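Local coordinates for protein CDA peptide synthetase I (Streptomyces coelicolor, PDB 5DU9) that supplies a condensation domain of a nonribosomal peptide synthetase, here as a fragment with a two-lobed fold, at residues A[309-313]-A[342-348]. The protein carries 1 engineered substitution. Numbering follows the deposited sequence.
Sequences VSNRL and HSRFRGE. With UM2 ((2S)-2-amino-N-butyl-propanamide), chain E.
Asn311 reaches from the start of its strand into the turn ahead of helix 347-354 and uses both ends of its amide there, swung towards the turn with CG anti to N (chi1 -167°). Asn311 OD1 accepts the Gly347 N-H at 2.9 Å, nearly straight (169°) and on an in-plane lone pair, so the amide just after the N-cap residue, Arg346, is paired with a side chain of the strand's first residue. Asn311 ND2 gives a hydrogen bond to Phe345 O (2.8 Å) and a weak one to Ser343 O; with three bonds on one amide, its flip is fixed. Alongside, Arg346 folds back, bent at chi2 and chi3; Asn311 OD1 sits over the centre of the Arg346 guanidinium, the two side chains running in opposite directions. Arg346 NH2 meets Ser310 O at 2.9 Å near the guanidinium plane, and Arg346 NH1 reaches Val309 O at a longer 3.3 Å. Arg346 NE forms a 2.7 Å salt bridge with Glu348 OE2, which should balance the buried charge and hold the guanidinium's rotation. Packing is close at Gly347 too, whose CA lies 3.3 Å from Arg312 O in a CA-H...O contact, while Leu313 CD2 rests on Phe345 O. The looser side faces the (2S)-2-amino-N-butyl-propanamide pocket, to which Arg312 and Glu348 belong: a water bridges Arg312 N and Glu348 OE1, and the ligand's CCP methyl lies over the Arg312 guanidinium, whose NH1 is hydrogen-bonded to Thr363. Strand 311-318 pairs with 287-294, helix 208-220 touches Leu313 and Phe345, and helix 14-24 flanks Arg346 and Glu348.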
loop_
_atom_site.group_PDB
_atom_site.type_symbol
_atom_site.label_atom_id
_atom_site.label_comp_id
_atom_site.label_asym_id
_atom_site.label_seq_id
_atom_site.Cartn_x
_atom_site.Cartn_y
_atom_site.Cartn_z
ATOM N N VAL A 309 -9.110 -3.896 3.501
ATOM C CA VAL A 309 -9.099 -5.236 4.092
ATOM C C VAL A 309 -7.696 -5.802 4.241
ATOM O O VAL A 309 -7.529 -6.915 4.728
ATOM C CB VAL A 309 -9.930 -6.243 3.256
ATOM C CG1 VAL A 309 -11.408 -6.041 3.500
ATOM C CG2 VAL A 309 -9.600 -6.128 1.780
ATOM N N SER A 310 -6.687 -5.034 3.841
ATOM C CA SER A 310 -5.323 -5.536 3.829
ATOM C C SER A 310 -4.835 -5.961 5.215
ATOM O O SER A 310 -5.287 -5.456 6.250
ATOM C CB SER A 310 -4.380 -4.485 3.247
ATOM O OG SER A 310 -4.468 -3.277 3.967
ATOM N N ASN A 311 -3.904 -6.908 5.200
ATOM C CA ASN A 311 -3.329 -7.493 6.397
ATOM C C ASN A 311 -1.813 -7.363 6.309
ATOM O O ASN A 311 -1.268 -7.244 5.217
ATOM C CB ASN A 311 -3.760 -8.959 6.514
ATOM C CG ASN A 311 -3.467 -9.565 7.873
ATOM O OD1 ASN A 311 -3.382 -8.873 8.887
ATOM N ND2 ASN A 311 -3.332 -10.883 7.900
ATOM N N ARG A 312 -1.146 -7.352 7.453
ATOM C CA ARG A 312 0.312 -7.310 7.492
ATOM C C ARG A 312 0.813 -8.381 8.440
ATOM O O ARG A 312 0.397 -8.429 9.593
ATOM C CB ARG A 312 0.803 -5.936 7.929
ATOM C CG ARG A 312 2.306 -5.861 8.134
ATOM C CD ARG A 312 2.793 -4.425 8.108
ATOM N NE ARG A 312 2.012 -3.573 8.997
ATOM C CZ ARG A 312 2.080 -2.246 9.013
ATOM N NH1 ARG A 312 2.898 -1.605 8.186
ATOM N NH2 ARG A 312 1.325 -1.556 9.856
ATOM N N LEU A 313 1.706 -9.238 7.951
ATOM C CA LEU A 313 2.186 -10.358 8.747
ATOM C C LEU A 313 3.705 -10.412 8.790
ATOM O O LEU A 313 4.371 -9.995 7.845
ATOM C CB LEU A 313 1.628 -11.670 8.203
ATOM C CG LEU A 313 0.149 -11.873 8.522
ATOM C CD1 LEU A 313 -0.442 -12.958 7.641
ATOM C CD2 LEU A 313 -0.056 -12.206 9.992
ATOM N N HIS A 342 -1.484 -19.369 6.301
ATOM C CA HIS A 342 -2.166 -18.911 7.511
ATOM C C HIS A 342 -2.438 -17.405 7.438
ATOM O O HIS A 342 -2.482 -16.720 8.455
ATOM C CB HIS A 342 -1.326 -19.240 8.749
ATOM C CG HIS A 342 -0.983 -20.692 8.875
ATOM N ND1 HIS A 342 0.139 -21.244 8.294
ATOM C CD2 HIS A 342 -1.618 -21.708 9.504
ATOM C CE1 HIS A 342 0.184 -22.535 8.568
ATOM N NE2 HIS A 342 -0.869 -22.842 9.302
ATOM N N SER A 343 -2.646 -16.905 6.225
ATOM C CA SER A 343 -2.703 -15.466 5.975
ATOM C C SER A 343 -3.956 -14.762 6.501
ATOM O O SER A 343 -3.981 -13.534 6.571
ATOM C CB SER A 343 -2.587 -15.204 4.468
ATOM O OG SER A 343 -3.727 -15.692 3.774
ATOM N N ARG A 344 -4.994 -15.511 6.866
ATOM C CA ARG A 344 -6.238 -14.873 7.295
ATOM C C ARG A 344 -6.156 -14.385 8.738
ATOM O O ARG A 344 -6.978 -13.585 9.172
ATOM C CB ARG A 344 -7.427 -15.820 7.132
ATOM C CG ARG A 344 -7.709 -16.173 5.683
ATOM C CD ARG A 344 -9.109 -16.733 5.477
ATOM N NE ARG A 344 -10.113 -15.669 5.418
ATOM C CZ ARG A 344 -11.320 -15.799 4.872
ATOM N NH1 ARG A 344 -11.688 -16.950 4.327
ATOM N NH2 ARG A 344 -12.162 -14.769 4.863
ATOM N N PHE A 345 -5.162 -14.852 9.483
ATOM C CA PHE A 345 -5.007 -14.389 10.853
ATOM C C PHE A 345 -4.487 -12.961 10.826
ATOM O O PHE A 345 -3.539 -12.657 10.115
ATOM C CB PHE A 345 -4.065 -15.288 11.646
ATOM C CG PHE A 345 -4.217 -15.147 13.131
ATOM C CD1 PHE A 345 -5.280 -15.744 13.788
ATOM C CD2 PHE A 345 -3.308 -14.413 13.866
ATOM C CE1 PHE A 345 -5.431 -15.611 15.152
ATOM C CE2 PHE A 345 -3.453 -14.277 15.234
ATOM C CZ PHE A 345 -4.515 -14.877 15.875
ATOM N N ARG A 346 -5.121 -12.090 11.605
ATOM C CA ARG A 346 -4.824 -10.664 11.565
ATOM C C ARG A 346 -3.524 -10.328 12.277
ATOM O O ARG A 346 -3.283 -10.780 13.389
ATOM C CB ARG A 346 -5.972 -9.872 12.193
ATOM C CG ARG A 346 -7.299 -10.000 11.456
ATOM C CD ARG A 346 -7.218 -9.461 10.038
ATOM N NE ARG A 346 -6.738 -8.084 10.015
ATOM C CZ ARG A 346 -6.501 -7.382 8.910
ATOM N NH1 ARG A 346 -6.702 -7.915 7.708
ATOM N NH2 ARG A 346 -6.053 -6.136 9.013
ATOM N N GLY A 347 -2.691 -9.521 11.629
ATOM C CA GLY A 347 -1.422 -9.125 12.208
ATOM C C GLY A 347 -1.608 -8.408 13.528
ATOM O O GLY A 347 -0.845 -8.604 14.477
ATOM N N GLU A 348 -2.638 -7.575 13.598
ATOM C CA GLU A 348 -2.889 -6.804 14.807
ATOM C C GLU A 348 -3.399 -7.707 15.931
ATOM O O GLU A 348 -3.227 -7.399 17.110
ATOM C CB GLU A 348 -3.874 -5.660 14.532
ATOM C CG GLU A 348 -5.283 -6.080 14.121
ATOM C CD GLU A 348 -5.448 -6.320 12.631
ATOM O OE1 GLU A 348 -4.440 -6.365 11.894
ATOM O OE2 GLU A 348 -6.612 -6.464 12.197
HETATM C CCH UM2 E . -4.108 -2.744 11.270
HETATM C CCI UM2 E . -4.577 -2.090 9.983
HETATM C CCJ UM2 E . -3.963 -0.705 9.763
HETATM C CCK UM2 E . -2.552 -0.761 9.179
HETATM N NCL UM2 E . -2.508 -0.910 7.730
HETATM C CCM UM2 E . -1.647 -0.224 6.975
HETATM O OCN UM2 E . -1.185 0.859 7.303
HETATM C CCO UM2 E . -1.228 -0.858 5.678
HETATM C CCP UM2 E . -0.017 -1.754 5.923
HETATM N NCQ UM2 E . -0.842 0.184 4.706
HETATM O O HOH W 1 -2.360 -6.152 9.979
#